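Local atomic coordinates of GCN5-related N-acetyltransferase (Anabaena variabilis, PDB entry 2OZG), a protein that binds coenzyme A and, as a member of the GCN5-related N-acetyltransferase family, probably transfers acetyl groups to amines, possibly those of aminoglycosides. Residues A[39-44]-A[82-87]. Sequence-based numbering, arbitrary orientation.
Sequences EIYVKG and IAAVGI. With COA (coenzyme A), chain C.
Tyr41 overlaps Ala84 with the hydroxyl end of its ring, the methyl lying at the ring edge near its plane, 3.5 Å from Tyr41 OH to Ala84 CB and 3.8 Å from Tyr41 CE2 to the same methyl. The phenol oxygen also meets the neighbouring alanine, Tyr41 OH to Ala83 CB being 3.7 Å. Both methyls point toward the helix although they are consecutive in the strand, because Ala84 departs from extended geometry, taking a left-handed conformation that forms a beta bulge. With CG anti to the backbone N (chi1 -180°), the tyrosine carries its ring out from helix 37-45, and Met33 packs against it. A phenylalanine here lacks the oxygen that touches both methyls and would probably leave a small gap beside Ala83, which meets the tyrosine through that atom alone. Leu27 and Phe31 add further cover to Ala84.

Coenzyme A lies along the same strand: its thiol sulfur S1P is 3.1 Å from Val85 N and touches the Val85 side chain, while Ile87 N gives its hydroxyl OAP a nearly straight hydrogen bond of 3.0 Å (177°). Gly93, Gly95, Ala97 and Ile98 hold the cofactor through further backbone N-H groups. A bulged strand bearing the pantetheine arm, followed by a glycine-rich turn and helix 96-110, is the characteristic cofactor site of the GNAT fold.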
ATOM      1  N   GLU A  39     -24.050 -26.061   1.772  1.00 39.53           N
ATOM      2  CA  GLU A  39     -24.603 -27.297   2.367  1.00 39.60           C
ATOM      3  C   GLU A  39     -24.281 -27.401   3.852  1.00 34.98           C
ATOM      4  O   GLU A  39     -25.132 -27.696   4.690  1.00 39.37           O
ATOM      5  CB  GLU A  39     -24.030 -28.572   1.702  1.00 39.75           C
ATOM      6  CG  GLU A  39     -24.289 -28.775   0.216  1.00 50.76           C
ATOM      7  N   ILE A  40     -23.023 -27.187   4.175  1.00 36.89           N
ATOM      8  CA  ILE A  40     -22.550 -27.234   5.559  1.00 41.38           C
ATOM      9  C   ILE A  40     -23.296 -26.218   6.398  1.00 36.40           C
ATOM     10  O   ILE A  40     -23.695 -26.489   7.523  1.00 36.84           O
ATOM     11  CB  ILE A  40     -21.035 -26.884   5.623  1.00 42.16           C
ATOM     12  CG1 ILE A  40     -20.228 -27.943   4.893  1.00 49.06           C
ATOM     13  CG2 ILE A  40     -20.570 -26.768   7.073  1.00 49.14           C
ATOM     14  CD1 ILE A  40     -18.870 -27.463   4.449  1.00 48.29           C
ATOM     15  N   TYR A  41     -23.473 -25.030   5.831  1.00 38.97           N
ATOM     16  CA  TYR A  41     -24.144 -23.923   6.506  1.00 37.60           C
ATOM     17  C   TYR A  41     -25.600 -24.240   6.772  1.00 38.78           C
ATOM     18  O   TYR A  41     -26.075 -24.127   7.921  1.00 39.53           O
ATOM     19  CB  TYR A  41     -24.036 -22.669   5.642  1.00 38.40           C
ATOM     20  CG  TYR A  41     -24.708 -21.448   6.262  1.00 34.01           C
ATOM     21  CD1 TYR A  41     -24.182 -20.829   7.398  1.00 40.72           C
ATOM     22  CD2 TYR A  41     -25.858 -20.902   5.701  1.00 36.05           C
ATOM     23  CE1 TYR A  41     -24.817 -19.734   7.978  1.00 31.16           C
ATOM     24  CE2 TYR A  41     -26.494 -19.799   6.267  1.00 37.79           C
ATOM     25  CZ  TYR A  41     -25.977 -19.219   7.408  1.00 43.54           C
ATOM     26  OH  TYR A  41     -26.612 -18.083   7.932  1.00 37.20           O
ATOM     27  N   VAL A  42     -26.311 -24.641   5.713  1.00 38.60           N
ATOM     28  CA  VAL A  42     -27.740 -24.998   5.806  1.00 40.33           C
ATOM     29  C   VAL A  42     -27.944 -26.129   6.793  1.00 40.32           C
ATOM     30  O   VAL A  42     -28.880 -26.093   7.608  1.00 40.19           O
ATOM     31  CB  VAL A  42     -28.325 -25.352   4.401  1.00 42.24           C
ATOM     32  CG1 VAL A  42     -29.718 -25.952   4.499  1.00 50.19           C
ATOM     33  CG2 VAL A  42     -28.388 -24.122   3.541  1.00 47.40           C
ATOM     34  N   LYS A  43     -27.043 -27.114   6.736  1.00 42.86           N
ATOM     35  CA  LYS A  43     -27.054 -28.270   7.638  1.00 44.61           C
ATOM     36  C   LYS A  43     -26.803 -27.867   9.105  1.00 46.87           C
ATOM     37  O   LYS A  43     -27.422 -28.407  10.026  1.00 50.51           O
ATOM     38  CB  LYS A  43     -26.005 -29.295   7.180  1.00 44.47           C
ATOM     39  CG  LYS A  43     -25.881 -30.559   8.046  1.00 47.06           C
ATOM     40  N   GLY A  44     -25.891 -26.932   9.327  1.00 45.82           N
ATOM     41  CA  GLY A  44     -25.589 -26.492  10.671  1.00 46.74           C
ATOM     42  C   GLY A  44     -26.779 -25.801  11.324  1.00 50.21           C
ATOM     43  O   GLY A  44     -26.987 -25.911  12.543  1.00 53.64           O
ATOM     44  N   ILE A  82     -32.304 -13.191  12.648  1.00 33.15           N
ATOM     45  CA  ILE A  82     -32.535 -13.345  11.198  1.00 30.80           C
ATOM     46  C   ILE A  82     -31.172 -13.511  10.533  1.00 32.57           C
ATOM     47  O   ILE A  82     -30.323 -12.651  10.677  1.00 30.31           O
ATOM     48  CB  ILE A  82     -33.324 -12.180  10.598  1.00 32.49           C
ATOM     49  CG1 ILE A  82     -34.652 -11.968  11.326  1.00 32.77           C
ATOM     50  CG2 ILE A  82     -33.578 -12.377   9.077  1.00 37.18           C
ATOM     51  CD1 ILE A  82     -35.546 -13.090  11.219  1.00 35.84           C
ATOM     52  N   ALA A  83     -30.973 -14.601   9.789  1.00 32.38           N
ATOM     53  CA  ALA A  83     -29.747 -14.817   9.113  1.00 33.47           C
ATOM     54  C   ALA A  83     -29.945 -15.118   7.596  1.00 36.89           C
ATOM     55  O   ALA A  83     -31.028 -15.516   7.116  1.00 32.83           O
ATOM     56  CB  ALA A  83     -28.991 -15.965   9.798  1.00 36.57           C
ATOM     57  N   ALA A  84     -28.844 -14.984   6.872  1.00 36.35           N
ATOM     58  CA  ALA A  84     -28.763 -15.325   5.441  1.00 36.47           C
ATOM     59  C   ALA A  84     -29.932 -14.840   4.566  1.00 35.44           C
ATOM     60  O   ALA A  84     -30.554 -15.633   3.863  1.00 35.37           O
ATOM     61  CB  ALA A  84     -28.571 -16.820   5.294  1.00 35.26           C
ATOM     62  N   VAL A  85     -30.227 -13.546   4.620  1.00 32.43           N
ATOM     63  CA  VAL A  85     -31.279 -13.002   3.798  1.00 34.30           C
ATOM     64  C   VAL A  85     -30.715 -12.823   2.401  1.00 37.45           C
ATOM     65  O   VAL A  85     -29.751 -12.095   2.209  1.00 35.51           O
ATOM     66  CB  VAL A  85     -31.741 -11.617   4.305  1.00 30.70           C
ATOM     67  CG1 VAL A  85     -32.793 -11.049   3.382  1.00 36.85           C
ATOM     68  CG2 VAL A  85     -32.268 -11.727   5.710  1.00 35.08           C
ATOM     69  N   GLY A  86     -31.312 -13.491   1.434  1.00 35.78           N
ATOM     70  CA  GLY A  86     -30.872 -13.365   0.058  1.00 34.93           C
ATOM     71  C   GLY A  86     -31.998 -13.477  -0.941  1.00 32.91           C
ATOM     72  O   GLY A  86     -32.872 -14.352  -0.824  1.00 35.19           O
ATOM     73  N   ILE A  87     -31.963 -12.596  -1.932  1.00 31.31           N
ATOM     74  CA  ILE A  87     -32.867 -12.618  -3.094  1.00 29.12           C
ATOM     75  C   ILE A  87     -31.986 -12.794  -4.316  1.00 30.41           C
ATOM     76  O   ILE A  87     -31.062 -12.053  -4.493  1.00 34.44           O
ATOM     77  CB  ILE A  87     -33.634 -11.286  -3.235  1.00 27.91           C
ATOM     78  CG1 ILE A  87     -34.358 -10.952  -1.940  1.00 31.34           C
ATOM     79  CG2 ILE A  87     -34.615 -11.317  -4.378  1.00 32.01           C
ATOM     80  CD1 ILE A  87     -35.531 -11.945  -1.577  1.00 25.33           C
TER
HETATM   81  N1A COA C 500     -28.785  -1.071  -0.577  1.00 72.97           N
HETATM   82  C2A COA C 500     -29.674  -0.236  -0.004  1.00 79.48           C
HETATM   83  N3A COA C 500     -30.998  -0.491  -0.001  1.00 74.96           N
HETATM   84  C4A COA C 500     -31.460  -1.616  -0.600  1.00 77.54           C
HETATM   85  C5A COA C 500     -30.581  -2.502  -1.215  1.00 75.06           C
HETATM   86  C6A COA C 500     -29.205  -2.199  -1.190  1.00 74.14           C
HETATM   87  N6A COA C 500     -28.260  -2.987  -1.749  1.00 70.32           N
HETATM   88  N7A COA C 500     -31.347  -3.501  -1.718  1.00 74.41           N
HETATM   89  C8A COA C 500     -32.646  -3.237  -1.426  1.00 72.82           C
HETATM   90  N9A COA C 500     -32.699  -2.084  -0.739  1.00 74.61           N
HETATM   91  C1B COA C 500     -33.882  -1.361  -0.184  1.00 73.86           C
HETATM   92  C2B COA C 500     -34.629  -0.581  -1.263  1.00 71.79           C
HETATM   93  O2B COA C 500     -34.069   0.734  -1.488  1.00 66.78           O
HETATM   94  C3B COA C 500     -36.062  -0.593  -0.746  1.00 69.93           C
HETATM   95  O3B COA C 500     -36.418   0.619  -0.066  1.00 76.99           O
HETATM   96  P3B COA C 500     -37.279   1.771  -0.835  1.00 85.01           P
HETATM   97  O7A COA C 500     -38.698   1.229  -0.828  1.00 67.30           O
HETATM   98  O8A COA C 500     -37.005   3.022  -0.006  1.00 84.60           O
HETATM   99  O9A COA C 500     -36.718   1.840  -2.251  1.00 82.85           O
HETATM  100  C4B COA C 500     -36.165  -1.793   0.191  1.00 68.87           C
HETATM  101  O4B COA C 500     -34.828  -2.254   0.426  1.00 64.66           O
HETATM  102  C5B COA C 500     -37.020  -2.917  -0.396  1.00 61.09           C
HETATM  103  O5B COA C 500     -36.368  -3.433  -1.566  1.00 62.93           O
HETATM  104  P1A COA C 500     -36.593  -4.943  -2.137  1.00 65.38           P
HETATM  105  O1A COA C 500     -37.563  -5.683  -1.247  1.00 45.04           O
HETATM  106  O2A COA C 500     -36.910  -4.821  -3.628  1.00 66.33           O
HETATM  107  O3A COA C 500     -35.083  -5.559  -2.013  1.00 62.15           O
HETATM  108  P2A COA C 500     -34.444  -6.679  -3.026  1.00 59.06           P
HETATM  109  O4A COA C 500     -35.553  -7.702  -3.287  1.00 50.41           O
HETATM  110  O5A COA C 500     -33.854  -5.938  -4.224  1.00 49.76           O
HETATM  111  O6A COA C 500     -33.233  -7.333  -2.090  1.00 59.59           O
HETATM  112  CBP COA C 500     -30.847  -8.038  -1.440  1.00 58.91           C
HETATM  113  CCP COA C 500     -31.886  -7.688  -2.528  1.00 67.70           C
HETATM  114  CDP COA C 500     -31.635  -8.687  -0.304  1.00 58.05           C
HETATM  115  CEP COA C 500     -30.364  -6.701  -0.886  1.00 60.18           C
HETATM  116  CAP COA C 500     -29.741  -9.009  -2.061  1.00 63.72           C
HETATM  117  OAP COA C 500     -29.935 -10.415  -1.686  1.00 30.26           O
HETATM  118  C9P COA C 500     -28.213  -8.753  -1.951  1.00 70.14           C
HETATM  119  O9P COA C 500     -27.566  -7.904  -2.771  1.00 81.40           O
HETATM  120  N8P COA C 500     -27.386  -9.419  -1.119  1.00 83.12           N
HETATM  121  C7P COA C 500     -27.529 -10.419  -0.061  1.00 80.09           C
HETATM  122  C6P COA C 500     -26.890  -9.692   1.112  1.00 81.06           C
HETATM  123  C5P COA C 500     -27.954  -9.113   2.033  1.00 92.48           C
HETATM  124  O5P COA C 500     -28.892  -8.456   1.586  1.00 95.29           O
HETATM  125  N4P COA C 500     -27.805  -9.326   3.349  1.00 91.87           N
HETATM  126  C3P COA C 500     -28.683  -8.845   4.411  1.00 86.29           C
HETATM  127  C2P COA C 500     -28.153  -9.467   5.684  1.00 86.89           C
HETATM  128  S1P COA C 500     -28.463 -11.282   5.704  1.00 84.39           S